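Local coordinates for protein salmonella plasmid virulence: SpvB (PDB 6P0X) that is the N-terminal domain of a secreted Salmonella virulence toxin that probably ADP-ribosylates an arginine of host actin, using NAD+, and so blocks actin polymerization, at residues F104-Y113 with Y126-W137. Sequence-based numbering, arbitrary orientation.
Sequences FPQSYTVTRY and YWVGNSNGDDFW
T109 and T111 pair with V128 and Y126 as the hydrogen-bonded positions of an antiparallel beta hairpin, strands 107-113 and 126-129 running at 152° to each other. Beyond G129 the second strand turns back through residues 130-134 into strand 135-137, and polar side chains fasten this turn to the first strand and to the corner that precedes it. N130 spans two residues with its amide: ND2 donates almost straight to S107 OG (2.7 Å, 174°), while T109 OG1 donates in plane to a lone pair of N130 OD1 (2.7 Å). Q106, extended beyond CG (chi2 177°), carries its own amide into the turn, where OE1 accepts from the backbone N of both S131 (2.8 Å) and N132. On the sheet face bearing Y108, V110 and W127, V110 CG2 sits over the centre of the W127 six-membered ring, a CH-pi contact. The edges of W127 and F136 both turn toward Y108 in offset edge-to-face pairs, and W228 extends this aromatic cluster by meeting W127. Within the turn, Q106 NE2 donates to N132 OD1 (2.9 Å) from above its carbonyl plane, and D134 N, closing an Asx turn, reaches that same oxygen from the opposite face.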
loop_
_atom_site.group_PDB
_atom_site.type_symbol
_atom_site.label_atom_id
_atom_site.label_comp_id
_atom_site.label_asym_id
_atom_site.label_seq_id
_atom_site.Cartn_x
_atom_site.Cartn_y
_atom_site.Cartn_z
ATOM N N PHE A 104 -6.161 -16.684 -17.778
ATOM C CA PHE A 104 -4.829 -16.557 -17.215
ATOM C C PHE A 104 -3.868 -17.562 -17.828
ATOM O O PHE A 104 -4.277 -18.619 -18.319
ATOM C CB PHE A 104 -4.863 -16.759 -15.695
ATOM C CG PHE A 104 -5.851 -15.884 -14.980
ATOM C CD1 PHE A 104 -5.741 -14.504 -15.038
ATOM C CD2 PHE A 104 -6.850 -16.440 -14.196
ATOM C CE1 PHE A 104 -6.640 -13.693 -14.369
ATOM C CE2 PHE A 104 -7.746 -15.635 -13.517
ATOM C CZ PHE A 104 -7.644 -14.260 -13.604
ATOM N N PRO A 105 -2.570 -17.246 -17.831
ATOM C CA PRO A 105 -1.572 -18.238 -18.267
ATOM C C PRO A 105 -1.536 -19.471 -17.381
ATOM O O PRO A 105 -1.167 -20.555 -17.851
ATOM C CB PRO A 105 -0.238 -17.479 -18.199
ATOM C CG PRO A 105 -0.548 -16.081 -17.817
ATOM C CD PRO A 105 -2.014 -15.893 -17.661
ATOM N N GLN A 106 -1.878 -19.328 -16.103
ATOM C CA GLN A 106 -1.871 -20.432 -15.158
ATOM C C GLN A 106 -3.200 -20.464 -14.418
ATOM O O GLN A 106 -3.892 -19.451 -14.298
ATOM C CB GLN A 106 -0.716 -20.309 -14.147
ATOM C CG GLN A 106 -0.949 -19.226 -13.096
ATOM C CD GLN A 106 0.148 -19.147 -12.046
ATOM O OE1 GLN A 106 0.663 -20.165 -11.586
ATOM N NE2 GLN A 106 0.502 -17.929 -11.656
ATOM N N SER A 107 -3.557 -21.642 -13.924
ATOM C CA SER A 107 -4.737 -21.755 -13.084
ATOM C C SER A 107 -4.381 -21.431 -11.633
ATOM O O SER A 107 -3.211 -21.418 -11.238
ATOM C CB SER A 107 -5.350 -23.151 -13.190
ATOM O OG SER A 107 -4.495 -24.126 -12.621
ATOM N N TYR A 108 -5.413 -21.151 -10.841
ATOM C CA TYR A 108 -5.255 -20.697 -9.468
ATOM C C TYR A 108 -6.110 -21.536 -8.531
ATOM O O TYR A 108 -7.269 -21.834 -8.831
ATOM C CB TYR A 108 -5.648 -19.218 -9.321
ATOM C CG TYR A 108 -4.649 -18.257 -9.918
ATOM C CD1 TYR A 108 -4.711 -17.906 -11.260
ATOM C CD2 TYR A 108 -3.645 -17.699 -9.141
ATOM C CE1 TYR A 108 -3.799 -17.028 -11.813
ATOM C CE2 TYR A 108 -2.725 -16.821 -9.685
ATOM C CZ TYR A 108 -2.806 -16.489 -11.022
ATOM O OH TYR A 108 -1.895 -15.616 -11.570
ATOM N N THR A 109 -5.526 -21.924 -7.402
ATOM C CA THR A 109 -6.298 -22.442 -6.282
ATOM C C THR A 109 -6.834 -21.253 -5.496
ATOM O O THR A 109 -6.056 -20.418 -5.014
ATOM C CB THR A 109 -5.441 -23.342 -5.394
ATOM O OG1 THR A 109 -5.002 -24.482 -6.145
ATOM C CG2 THR A 109 -6.236 -23.810 -4.184
ATOM N N VAL A 110 -8.158 -21.152 -5.396
ATOM C CA VAL A 110 -8.821 -19.992 -4.813
ATOM C C VAL A 110 -9.585 -20.451 -3.583
ATOM O O VAL A 110 -10.499 -21.280 -3.686
ATOM C CB VAL A 110 -9.757 -19.309 -5.820
ATOM C CG1 VAL A 110 -10.458 -18.123 -5.173
ATOM C CG2 VAL A 110 -8.971 -18.879 -7.052
ATOM N N THR A 111 -9.220 -19.900 -2.427
ATOM C CA THR A 111 -9.793 -20.280 -1.142
ATOM C C THR A 111 -10.518 -19.081 -0.551
ATOM O O THR A 111 -9.909 -18.026 -0.349
ATOM C CB THR A 111 -8.704 -20.766 -0.181
ATOM O OG1 THR A 111 -7.909 -21.774 -0.820
ATOM C CG2 THR A 111 -9.325 -21.339 1.086
ATOM N N ARG A 112 -11.804 -19.241 -0.265
ATOM C CA ARG A 112 -12.568 -18.167 0.348
ATOM C C ARG A 112 -12.297 -18.112 1.848
ATOM O O ARG A 112 -12.275 -19.142 2.528
ATOM C CB ARG A 112 -14.064 -18.365 0.109
ATOM C CG ARG A 112 -14.924 -17.380 0.886
ATOM C CD ARG A 112 -16.342 -17.301 0.360
ATOM N NE ARG A 112 -17.082 -16.240 1.033
ATOM C CZ ARG A 112 -18.405 -16.119 1.024
ATOM N NH1 ARG A 112 -19.156 -17.006 0.378
ATOM N NH2 ARG A 112 -18.978 -15.111 1.669
ATOM N N TYR A 113 -12.099 -16.902 2.361
ATOM C CA TYR A 113 -11.913 -16.671 3.786
ATOM C C TYR A 113 -12.982 -15.715 4.290
ATOM O O TYR A 113 -13.490 -14.876 3.541
ATOM C CB TYR A 113 -10.517 -16.106 4.095
ATOM C CG TYR A 113 -9.417 -17.142 4.067
ATOM C CD1 TYR A 113 -8.826 -17.537 2.872
ATOM C CD2 TYR A 113 -8.977 -17.733 5.242
ATOM C CE1 TYR A 113 -7.818 -18.493 2.855
ATOM C CE2 TYR A 113 -7.976 -18.684 5.236
ATOM C CZ TYR A 113 -7.399 -19.061 4.044
ATOM O OH TYR A 113 -6.405 -20.010 4.055
ATOM N N TYR A 126 -8.264 -15.906 -1.320
ATOM C CA TYR A 126 -6.822 -16.066 -1.394
ATOM C C TYR A 126 -6.521 -16.887 -2.644
ATOM O O TYR A 126 -6.998 -18.023 -2.772
ATOM C CB TYR A 126 -6.308 -16.752 -0.126
ATOM C CG TYR A 126 -4.810 -16.922 -0.037
ATOM C CD1 TYR A 126 -3.947 -15.903 -0.416
ATOM C CD2 TYR A 126 -4.259 -18.101 0.449
ATOM C CE1 TYR A 126 -2.577 -16.058 -0.326
ATOM C CE2 TYR A 126 -2.890 -18.265 0.543
ATOM C CZ TYR A 126 -2.053 -17.241 0.155
ATOM O OH TYR A 126 -0.689 -17.400 0.249
ATOM N N TRP A 127 -5.765 -16.298 -3.572
ATOM C CA TRP A 127 -5.443 -16.898 -4.862
ATOM C C TRP A 127 -3.987 -17.334 -4.855
ATOM O O TRP A 127 -3.097 -16.523 -4.564
ATOM C CB TRP A 127 -5.663 -15.906 -6.009
ATOM C CG TRP A 127 -7.093 -15.524 -6.263
ATOM C CD1 TRP A 127 -7.973 -14.984 -5.366
ATOM C CD2 TRP A 127 -7.804 -15.639 -7.503
ATOM N NE1 TRP A 127 -9.190 -14.767 -5.972
ATOM C CE2 TRP A 127 -9.112 -15.160 -7.282
ATOM C CE3 TRP A 127 -7.463 -16.108 -8.778
ATOM C CZ2 TRP A 127 -10.078 -15.133 -8.288
ATOM C CZ3 TRP A 127 -8.423 -16.080 -9.776
ATOM C CH2 TRP A 127 -9.717 -15.598 -9.524
ATOM N N VAL A 128 -3.744 -18.602 -5.184
ATOM C CA VAL A 128 -2.393 -19.148 -5.268
ATOM C C VAL A 128 -2.202 -19.748 -6.655
ATOM O O VAL A 128 -2.986 -20.605 -7.079
ATOM C CB VAL A 128 -2.137 -20.202 -4.172
ATOM C CG1 VAL A 128 -0.710 -20.739 -4.266
ATOM C CG2 VAL A 128 -2.397 -19.609 -2.793
ATOM N N GLY A 129 -1.155 -19.311 -7.349
ATOM C CA GLY A 129 -0.894 -19.814 -8.689
ATOM C C GLY A 129 -0.485 -21.275 -8.651
ATOM O O GLY A 129 0.435 -21.660 -7.921
ATOM N N ASN A 130 -1.162 -22.098 -9.455
ATOM C CA ASN A 130 -0.850 -23.523 -9.500
ATOM C C ASN A 130 0.470 -23.817 -10.204
ATOM O O ASN A 130 0.990 -24.931 -10.073
ATOM C CB ASN A 130 -1.989 -24.287 -10.181
ATOM C CG ASN A 130 -3.228 -24.397 -9.301
ATOM O OD1 ASN A 130 -3.132 -24.453 -8.074
ATOM N ND2 ASN A 130 -4.400 -24.429 -9.930
ATOM N N SER A 131 1.028 -22.858 -10.943
ATOM C CA SER A 131 2.241 -23.106 -11.712
ATOM C C SER A 131 3.484 -22.440 -11.143
ATOM O O SER A 131 4.577 -22.993 -11.281
ATOM C CB SER A 131 2.052 -22.645 -13.164
ATOM O OG SER A 131 3.163 -23.008 -13.965
ATOM N N ASN A 132 3.356 -21.278 -10.499
ATOM C CA ASN A 132 4.514 -20.609 -9.928
ATOM C C ASN A 132 4.331 -20.245 -8.461
ATOM O O ASN A 132 5.257 -19.696 -7.858
ATOM C CB ASN A 132 4.878 -19.353 -10.742
ATOM C CG ASN A 132 3.769 -18.307 -10.769
ATOM O OD1 ASN A 132 2.855 -18.316 -9.947
ATOM N ND2 ASN A 132 3.857 -17.389 -11.726
ATOM N N GLY A 133 3.168 -20.519 -7.877
ATOM C CA GLY A 133 2.931 -20.243 -6.479
ATOM C C GLY A 133 2.679 -18.794 -6.129
ATOM O O GLY A 133 2.492 -18.492 -4.944
ATOM N N ASP A 134 2.671 -17.891 -7.107
ATOM C CA ASP A 134 2.408 -16.487 -6.816
ATOM C C ASP A 134 1.030 -16.335 -6.184
ATOM O O ASP A 134 0.021 -16.784 -6.741
ATOM C CB ASP A 134 2.520 -15.644 -8.086
ATOM C CG ASP A 134 3.963 -15.455 -8.536
ATOM O OD1 ASP A 134 4.852 -16.178 -8.036
ATOM O OD2 ASP A 134 4.210 -14.575 -9.387
ATOM N N ASP A 135 0.993 -15.709 -5.009
ATOM C CA ASP A 135 -0.212 -15.622 -4.195
ATOM C C ASP A 135 -0.604 -14.171 -3.940
ATOM O O ASP A 135 0.259 -13.301 -3.775
ATOM C CB ASP A 135 -0.018 -16.365 -2.861
ATOM C CG ASP A 135 1.075 -15.753 -1.994
ATOM O OD1 ASP A 135 2.112 -15.315 -2.535
ATOM O OD2 ASP A 135 0.901 -15.723 -0.759
ATOM N N PHE A 136 -1.913 -13.926 -3.899
ATOM C CA PHE A 136 -2.458 -12.588 -3.684
ATOM C C PHE A 136 -3.887 -12.726 -3.166
ATOM O O PHE A 136 -4.410 -13.834 -3.027
ATOM C CB PHE A 136 -2.399 -11.754 -4.966
ATOM C CG PHE A 136 -3.084 -12.394 -6.143
ATOM C CD1 PHE A 136 -4.434 -12.183 -6.376
ATOM C CD2 PHE A 136 -2.375 -13.199 -7.020
ATOM C CE1 PHE A 136 -5.066 -12.763 -7.461
ATOM C CE2 PHE A 136 -3.002 -13.783 -8.104
ATOM C CZ PHE A 136 -4.348 -13.565 -8.323
ATOM N N TRP A 137 -4.518 -11.592 -2.861
ATOM C CA TRP A 137 -5.868 -11.595 -2.316
ATOM C C TRP A 137 -6.803 -10.763 -3.187
ATOM O O TRP A 137 -6.396 -9.767 -3.793
ATOM C CB TRP A 137 -5.891 -11.068 -0.870
ATOM C CG TRP A 137 -5.228 -11.991 0.109
ATOM C CD1 TRP A 137 -3.886 -12.138 0.314
ATOM C CD2 TRP A 137 -5.872 -12.900 1.014
ATOM N NE1 TRP A 137 -3.655 -13.080 1.288
ATOM C CE2 TRP A 137 -4.858 -13.562 1.735
ATOM C CE3 TRP A 137 -7.207 -13.217 1.286
ATOM C CZ2 TRP A 137 -5.135 -14.521 2.709
ATOM C CZ3 TRP A 137 -7.481 -14.169 2.254
ATOM C CH2 TRP A 137 -6.451 -14.810 2.953
HETATM O O HOH W 1 -6.464 -25.602 -8.204
HETATM O O HOH W 2 -5.850 -20.607 -2.062
#